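AT27789p (Drosophila melanogaster, PDB 5UZN) probably binds RNA, including mRNA, as an hnRNP F/H homologue, this chain being its third quasi-RNA recognition motif (qRRM3). Local coordinates at residues A[9-19]-A[77-87]. Residues are numbered along the deposited sequence; the frame is centred on the assembly and turned at random.
Sequences EYYTIHMRGLP and RYIELFYDGKT. With SO4 (sulfate ion), chain E.
His14 and Phe82 exchange two backbone hydrogen bonds in the middle of this antiparallel pairing, His14 N to Phe82 O at 2.7 Å and Phe82 N to His14 O at 2.8 Å, each donor lying in the plane of the carbonyl it meets. The next hydrogen-bonded pair, Arg16 and Glu80, repeats the exchange. Toward the other end Asp84 N gives to Thr12 O and Thr12 N to Gly85 O, at a beta bulge where Asp84 and Gly85 together lie opposite Thr12. Beyond it Thr87 N reaches Tyr10 O (2.5 Å), whereas Tyr10 N is buried without a partner. Lys86 N is taken up by sulfate O1 at 2.8 Å, and its side chain forms a salt bridge with Glu9.

With CG anti to the backbone N (chi1 -179°), the His14 ring swings to where ND1 bonds Asp54 OD1; NE2 accepts a weak bond from Arg16 NH1. Arg16 crosses Phe82 obliquely, its CD 3.6 Å from Phe82 CE1. Leu81 CD2 sits 3.8 Å from both Ile13 CG2 and Met15 CG. Tyr83 runs alongside Tyr11, its OH 3.3 Å from Tyr11 CD2 at the ring edge, and touches Ser63 and Gln64 of helix 60-68. An alanine in place of Tyr83 would probably leave Tyr11 without this neighbour and open a gap toward that helix.

Backbone groups thus satisfy one another along this RRM-type sheet margin, Ile13, Met15, Leu81 and Tyr83 packing helix-side, His14, Arg16, Glu80 and Phe82 opposite.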
ATOM      1  N   GLU A   9      13.011  -7.952   8.091  1.00 43.80           N
ATOM      2  CA  GLU A   9      12.893  -6.547   7.737  1.00 46.59           C
ATOM      3  C   GLU A   9      12.207  -6.408   6.382  1.00 36.97           C
ATOM      4  O   GLU A   9      12.501  -7.152   5.449  1.00 33.91           O
ATOM      5  CB  GLU A   9      14.280  -5.896   7.696  1.00 49.04           C
ATOM      6  CG  GLU A   9      15.307  -6.772   6.977  1.00 56.77           C
ATOM      7  CD  GLU A   9      16.721  -6.206   6.987  1.00 66.03           C
ATOM      8  OE1 GLU A   9      17.072  -5.527   7.967  1.00 68.64           O
ATOM      9  OE2 GLU A   9      17.456  -6.455   6.011  1.00 72.02           O
ATOM     10  N   TYR A  10      11.305  -5.447   6.275  1.00 35.21           N
ATOM     11  CA  TYR A  10      10.549  -5.235   5.052  1.00 28.11           C
ATOM     12  C   TYR A  10      10.814  -3.835   4.512  1.00 26.86           C
ATOM     13  O   TYR A  10      11.297  -2.954   5.224  1.00 32.69           O
ATOM     14  CB  TYR A  10       9.046  -5.433   5.290  1.00 29.28           C
ATOM     15  CG  TYR A  10       8.688  -6.825   5.772  1.00 27.99           C
ATOM     16  CD1 TYR A  10       8.614  -7.899   4.889  1.00 34.45           C
ATOM     17  CD2 TYR A  10       8.439  -7.063   7.107  1.00 38.98           C
ATOM     18  CE1 TYR A  10       8.281  -9.169   5.333  1.00 35.19           C
ATOM     19  CE2 TYR A  10       8.106  -8.326   7.558  1.00 39.82           C
ATOM     20  CZ  TYR A  10       8.033  -9.373   6.668  1.00 45.38           C
ATOM     21  OH  TYR A  10       7.706 -10.628   7.126  1.00 54.03           O
ATOM     22  N   TYR A  11      10.538  -3.652   3.226  1.00 19.25           N
ATOM     23  CA  TYR A  11      10.688  -2.354   2.574  1.00 27.50           C
ATOM     24  C   TYR A  11       9.305  -1.758   2.339  1.00 25.83           C
ATOM     25  O   TYR A  11       8.462  -2.366   1.666  1.00 23.12           O
ATOM     26  CB  TYR A  11      11.455  -2.495   1.265  1.00 19.27           C
ATOM     27  CG  TYR A  11      12.817  -3.113   1.474  1.00 24.25           C
ATOM     28  CD1 TYR A  11      12.978  -4.499   1.547  1.00 25.96           C
ATOM     29  CD2 TYR A  11      13.942  -2.313   1.610  1.00 25.65           C
ATOM     30  CE1 TYR A  11      14.221  -5.065   1.748  1.00 29.28           C
ATOM     31  CE2 TYR A  11      15.205  -2.874   1.813  1.00 29.81           C
ATOM     32  CZ  TYR A  11      15.332  -4.252   1.880  1.00 34.91           C
ATOM     33  OH  TYR A  11      16.572  -4.820   2.083  1.00 41.96           O
ATOM     34  N   THR A  12       9.084  -0.563   2.870  1.00 20.96           N
ATOM     35  CA  THR A  12       7.741  -0.062   3.133  1.00 15.30           C
ATOM     36  C   THR A  12       7.339   1.053   2.177  1.00 22.32           C
ATOM     37  O   THR A  12       8.104   2.004   1.954  1.00 19.62           O
ATOM     38  CB  THR A  12       7.664   0.436   4.566  1.00 24.07           C
ATOM     39  OG1 THR A  12       8.053  -0.637   5.411  1.00 27.81           O
ATOM     40  CG2 THR A  12       6.250   0.875   4.904  1.00 30.78           C
ATOM     41  N   ILE A  13       6.123   0.948   1.648  1.00 24.40           N
ATOM     42  CA  ILE A  13       5.483   2.004   0.873  1.00 16.52           C
ATOM     43  C   ILE A  13       4.257   2.454   1.652  1.00 22.05           C
ATOM     44  O   ILE A  13       3.331   1.660   1.869  1.00 18.72           O
ATOM     45  CB  ILE A  13       5.084   1.520  -0.522  1.00 19.06           C
ATOM     46  CG1 ILE A  13       6.313   1.131  -1.345  1.00 18.93           C
ATOM     47  CG2 ILE A  13       4.290   2.596  -1.249  1.00 17.71           C
ATOM     48  CD1 ILE A  13       5.919   0.732  -2.761  1.00 14.08           C
ATOM     49  N   HIS A  14       4.270   3.709   2.102  1.00 18.67           N
ATOM     50  CA  HIS A  14       3.142   4.302   2.798  1.00 13.49           C
ATOM     51  C   HIS A  14       2.215   4.900   1.756  1.00 20.56           C
ATOM     52  O   HIS A  14       2.671   5.453   0.757  1.00 17.59           O
ATOM     53  CB  HIS A  14       3.614   5.371   3.799  1.00 18.69           C
ATOM     54  CG  HIS A  14       2.492   6.007   4.556  1.00 20.23           C
ATOM     55  ND1 HIS A  14       1.661   5.289   5.391  1.00 22.83           N
ATOM     56  CD2 HIS A  14       2.032   7.284   4.571  1.00 23.21           C
ATOM     57  CE1 HIS A  14       0.742   6.099   5.898  1.00 29.60           C
ATOM     58  NE2 HIS A  14       0.943   7.312   5.415  1.00 21.15           N
ATOM     59  N   MET A  15       0.909   4.726   1.954  1.00 18.32           N
ATOM     60  CA  MET A  15      -0.079   5.067   0.940  1.00 18.61           C
ATOM     61  C   MET A  15      -1.082   6.041   1.529  1.00 12.19           C
ATOM     62  O   MET A  15      -1.561   5.837   2.637  1.00 17.70           O
ATOM     63  CB  MET A  15      -0.802   3.809   0.411  1.00 15.88           C
ATOM     64  CG  MET A  15       0.113   2.644   0.055  1.00 16.85           C
ATOM     65  SD  MET A  15      -0.752   1.099  -0.276  1.00 17.97           S
ATOM     66  CE  MET A  15      -1.463   1.492  -1.883  1.00 15.07           C
ATOM     67  N   ARG A  16      -1.394   7.106   0.803  1.00 13.31           N
ATOM     68  CA  ARG A  16      -2.458   8.008   1.210  1.00 13.55           C
ATOM     69  C   ARG A  16      -3.522   8.123   0.125  1.00 22.43           C
ATOM     70  O   ARG A  16      -3.260   7.871  -1.057  1.00 18.00           O
ATOM     71  CB  ARG A  16      -1.903   9.390   1.557  1.00 19.71           C
ATOM     72  CG  ARG A  16      -0.909   9.344   2.707  1.00 21.85           C
ATOM     73  CD  ARG A  16      -0.386  10.720   3.055  1.00 19.78           C
ATOM     74  NE  ARG A  16      -1.277  11.423   3.958  1.00 42.01           N
ATOM     75  CZ  ARG A  16      -1.305  11.186   5.266  1.00 34.60           C
ATOM     76  NH1 ARG A  16      -0.489  10.261   5.789  1.00 33.65           N
ATOM     77  NH2 ARG A  16      -2.122  11.879   6.045  1.00 40.89           N
ATOM     78  N   GLY A  17      -4.728   8.498   0.541  1.00 19.19           N
ATOM     79  CA  GLY A  17      -5.817   8.695  -0.397  1.00 21.51           C
ATOM     80  C   GLY A  17      -6.652   7.475  -0.703  1.00 29.06           C
ATOM     81  O   GLY A  17      -7.397   7.495  -1.685  1.00 22.40           O
ATOM     82  N   LEU A  18      -6.553   6.412   0.090  1.00 16.87           N
ATOM     83  CA  LEU A  18      -7.365   5.233  -0.189  1.00 16.88           C
ATOM     84  C   LEU A  18      -8.826   5.566   0.069  1.00 21.42           C
ATOM     85  O   LEU A  18      -9.119   6.329   0.995  1.00 21.19           O
ATOM     86  CB  LEU A  18      -6.977   4.048   0.708  1.00 17.50           C
ATOM     87  CG  LEU A  18      -5.825   3.127   0.344  1.00 16.91           C
ATOM     88  CD1 LEU A  18      -4.521   3.882   0.416  1.00 16.39           C
ATOM     89  CD2 LEU A  18      -5.837   1.918   1.285  1.00 18.40           C
ATOM     90  N   PRO A  19      -9.754   4.997  -0.705  1.00 20.36           N
ATOM     91  CA  PRO A  19     -11.177   5.078  -0.349  1.00 26.19           C
ATOM     92  C   PRO A  19     -11.469   4.275   0.913  1.00 24.79           C
ATOM     93  O   PRO A  19     -10.819   3.275   1.196  1.00 16.93           O
ATOM     94  CB  PRO A  19     -11.888   4.453  -1.557  1.00 23.36           C
ATOM     95  CG  PRO A  19     -10.838   4.230  -2.610  1.00 25.73           C
ATOM     96  CD  PRO A  19      -9.514   4.208  -1.926  1.00 22.93           C
ATOM     97  N   ARG A  77      -9.976   6.688  -6.851  1.00 22.57           N
ATOM     98  CA  ARG A  77      -9.129   7.667  -6.174  1.00 25.30           C
ATOM     99  C   ARG A  77      -7.685   7.521  -6.638  1.00 20.93           C
ATOM    100  O   ARG A  77      -7.217   6.417  -6.904  1.00 20.95           O
ATOM    101  CB  ARG A  77      -9.186   7.523  -4.646  1.00 26.97           C
ATOM    102  CG  ARG A  77     -10.523   7.952  -4.037  1.00 34.50           C
ATOM    103  CD  ARG A  77     -10.471   7.834  -2.536  1.00 48.77           C
ATOM    104  NE  ARG A  77     -10.852   9.056  -1.840  1.00 55.60           N
ATOM    105  CZ  ARG A  77     -12.073   9.290  -1.365  1.00 57.97           C
ATOM    106  NH1 ARG A  77     -12.332  10.429  -0.736  1.00 58.24           N
ATOM    107  NH2 ARG A  77     -13.038   8.386  -1.510  1.00 50.49           N
ATOM    108  N   TYR A  78      -6.996   8.643  -6.785  1.00 19.56           N
ATOM    109  CA  TYR A  78      -5.566   8.589  -7.026  1.00 20.53           C
ATOM    110  C   TYR A  78      -4.874   8.363  -5.690  1.00 18.88           C
ATOM    111  O   TYR A  78      -5.216   9.012  -4.699  1.00 23.25           O
ATOM    112  CB  TYR A  78      -5.079   9.885  -7.665  1.00 25.64           C
ATOM    113  CG  TYR A  78      -5.806  10.224  -8.930  1.00 26.63           C
ATOM    114  CD1 TYR A  78      -5.518   9.561 -10.110  1.00 20.17           C
ATOM    115  CD2 TYR A  78      -6.790  11.211  -8.945  1.00 35.94           C
ATOM    116  CE1 TYR A  78      -6.197   9.878 -11.293  1.00 33.62           C
ATOM    117  CE2 TYR A  78      -7.464  11.524 -10.097  1.00 26.78           C
ATOM    118  CZ  TYR A  78      -7.166  10.862 -11.272  1.00 27.57           C
ATOM    119  OH  TYR A  78      -7.839  11.192 -12.423  1.00 31.94           O
ATOM    120  N   ILE A  79      -3.927   7.428  -5.666  1.00 19.99           N
ATOM    121  CA  ILE A  79      -3.196   7.043  -4.458  1.00 19.16           C
ATOM    122  C   ILE A  79      -1.843   7.744  -4.454  1.00 17.24           C
ATOM    123  O   ILE A  79      -1.146   7.760  -5.474  1.00 17.08           O
ATOM    124  CB  ILE A  79      -3.008   5.516  -4.410  1.00 21.22           C
ATOM    125  CG1 ILE A  79      -4.363   4.790  -4.478  1.00 28.15           C
ATOM    126  CG2 ILE A  79      -2.151   5.106  -3.214  1.00 19.71           C
ATOM    127  CD1 ILE A  79      -5.347   5.223  -3.403  1.00 27.57           C
ATOM    128  N   GLU A  80      -1.451   8.308  -3.310  1.00 19.77           N
ATOM    129  CA  GLU A  80      -0.100   8.842  -3.151  1.00 18.23           C
ATOM    130  C   GLU A  80       0.792   7.812  -2.481  1.00 20.25           C
ATOM    131  O   GLU A  80       0.461   7.328  -1.391  1.00 21.75           O
ATOM    132  CB  GLU A  80      -0.098  10.099  -2.294  1.00 20.22           C
ATOM    133  CG  GLU A  80      -0.691  11.331  -2.892  1.00 32.79           C
ATOM    134  CD  GLU A  80      -0.436  12.487  -1.969  1.00 34.81           C
ATOM    135  OE1 GLU A  80       0.595  13.163  -2.165  1.00 39.19           O
ATOM    136  OE2 GLU A  80      -1.224  12.661  -1.004  1.00 34.13           O
ATOM    137  N   LEU A  81       1.934   7.516  -3.096  1.00 20.51           N
ATOM    138  CA  LEU A  81       2.882   6.540  -2.578  1.00 16.38           C
ATOM    139  C   LEU A  81       4.100   7.259  -2.009  1.00 19.36           C
ATOM    140  O   LEU A  81       4.586   8.223  -2.602  1.00 19.57           O
ATOM    141  CB  LEU A  81       3.327   5.568  -3.672  1.00 21.92           C
ATOM    142  CG  LEU A  81       2.175   4.783  -4.301  1.00 25.56           C
ATOM    143  CD1 LEU A  81       2.734   3.783  -5.303  1.00 29.18           C
ATOM    144  CD2 LEU A  81       1.367   4.085  -3.210  1.00 18.64           C
ATOM    145  N   PHE A  82       4.578   6.782  -0.863  1.00 12.24           N
ATOM    146  CA  PHE A  82       5.761   7.309  -0.188  1.00 15.53           C
ATOM    147  C   PHE A  82       6.629   6.138   0.223  1.00 24.66           C
ATOM    148  O   PHE A  82       6.174   5.268   0.973  1.00 18.69           O
ATOM    149  CB  PHE A  82       5.392   8.131   1.048  1.00 20.37           C
ATOM    150  CG  PHE A  82       4.424   9.227   0.774  1.00 20.07           C
ATOM    151  CD1 PHE A  82       3.057   8.993   0.833  1.00 23.82           C
ATOM    152  CD2 PHE A  82       4.883  10.501   0.454  1.00 24.32           C
ATOM    153  CE1 PHE A  82       2.168  10.014   0.575  1.00 24.41           C
ATOM    154  CE2 PHE A  82       3.992  11.518   0.191  1.00 27.94           C
ATOM    155  CZ  PHE A  82       2.641  11.274   0.263  1.00 18.25           C
ATOM    156  N   TYR A  83       7.864   6.111  -0.268  1.00 17.59           N
ATOM    157  CA  TYR A  83       8.796   5.053   0.091  1.00 18.33           C
ATOM    158  C   TYR A  83       9.396   5.361   1.445  1.00 23.84           C
ATOM    159  O   TYR A  83      10.178   6.308   1.571  1.00 20.43           O
ATOM    160  CB  TYR A  83       9.893   4.910  -0.954  1.00 15.93           C
ATOM    161  CG  TYR A  83      10.853   3.805  -0.549  1.00 20.03           C
ATOM    162  CD1 TYR A  83      10.383   2.529  -0.333  1.00 19.26           C
ATOM    163  CD2 TYR A  83      12.204   4.051  -0.346  1.00 23.19           C
ATOM    164  CE1 TYR A  83      11.222   1.513   0.052  1.00 18.94           C
ATOM    165  CE2 TYR A  83      13.067   3.027   0.036  1.00 17.95           C
ATOM    166  CZ  TYR A  83      12.563   1.768   0.234  1.00 18.37           C
ATOM    167  OH  TYR A  83      13.372   0.731   0.609  1.00 23.99           O
ATOM    168  N   ASP A  84       9.036   4.575   2.463  1.00 14.91           N
ATOM    169  CA  ASP A  84       9.510   4.837   3.816  1.00 17.55           C
ATOM    170  C   ASP A  84      10.729   4.003   4.187  1.00 29.02           C
ATOM    171  O   ASP A  84      11.174   4.056   5.333  1.00 27.26           O
ATOM    172  CB  ASP A  84       8.383   4.603   4.829  1.00 19.75           C
ATOM    173  CG  ASP A  84       7.340   5.721   4.822  1.00 24.55           C
ATOM    174  OD1 ASP A  84       7.437   6.666   3.999  1.00 31.17           O
ATOM    175  OD2 ASP A  84       6.404   5.650   5.634  1.00 25.61           O
ATOM    176  N   GLY A  85      11.284   3.243   3.255  1.00 17.66           N
ATOM    177  CA  GLY A  85      12.519   2.578   3.543  1.00 18.22           C
ATOM    178  C   GLY A  85      12.291   1.301   4.333  1.00 28.14           C
ATOM    179  O   GLY A  85      11.195   0.744   4.409  1.00 24.73           O
ATOM    180  N   LYS A  86      13.364   0.847   4.942  1.00 23.66           N
ATOM    181  CA  LYS A  86      13.382  -0.485   5.502  1.00 28.78           C
ATOM    182  C   LYS A  86      12.766  -0.495   6.899  1.00 29.92           C
ATOM    183  O   LYS A  86      12.835   0.491   7.643  1.00 33.25           O
ATOM    184  CB  LYS A  86      14.822  -0.990   5.509  1.00 39.84           C
ATOM    185  CG  LYS A  86      15.056  -2.289   6.177  1.00 42.65           C
ATOM    186  CD  LYS A  86      16.489  -2.722   5.957  1.00 52.63           C
ATOM    187  CE  LYS A  86      17.286  -2.476   7.229  1.00 56.82           C
ATOM    188  NZ  LYS A  86      16.675  -3.228   8.363  1.00 62.91           N
ATOM    189  N   THR A  87      12.108  -1.612   7.215  1.00 31.75           N
ATOM    190  CA  THR A  87      11.470  -1.917   8.502  1.00 48.13           C
ATOM    191  C   THR A  87      10.173  -1.159   8.677  1.00 42.42           C
ATOM    192  O   THR A  87       9.097  -1.731   8.497  1.00 59.02           O
ATOM    193  CB  THR A  87      12.393  -1.620   9.706  1.00 57.40           C
ATOM    194  OG1 THR A  87      13.545  -2.468   9.642  1.00 62.31           O
ATOM    195  CG2 THR A  87      11.656  -1.862  11.026  1.00 63.51           C
TER
HETATM  196  S   SO4 E 604      16.306   3.265   4.851  1.00 59.12           S
HETATM  197  O1  SO4 E 604      15.839   1.942   4.449  1.00 46.00           O
HETATM  198  O2  SO4 E 604      15.437   3.825   5.882  1.00 59.75           O
HETATM  199  O3  SO4 E 604      16.288   4.149   3.687  1.00 58.89           O
HETATM  200  O4  SO4 E 604      17.668   3.170   5.372  1.00 59.60           O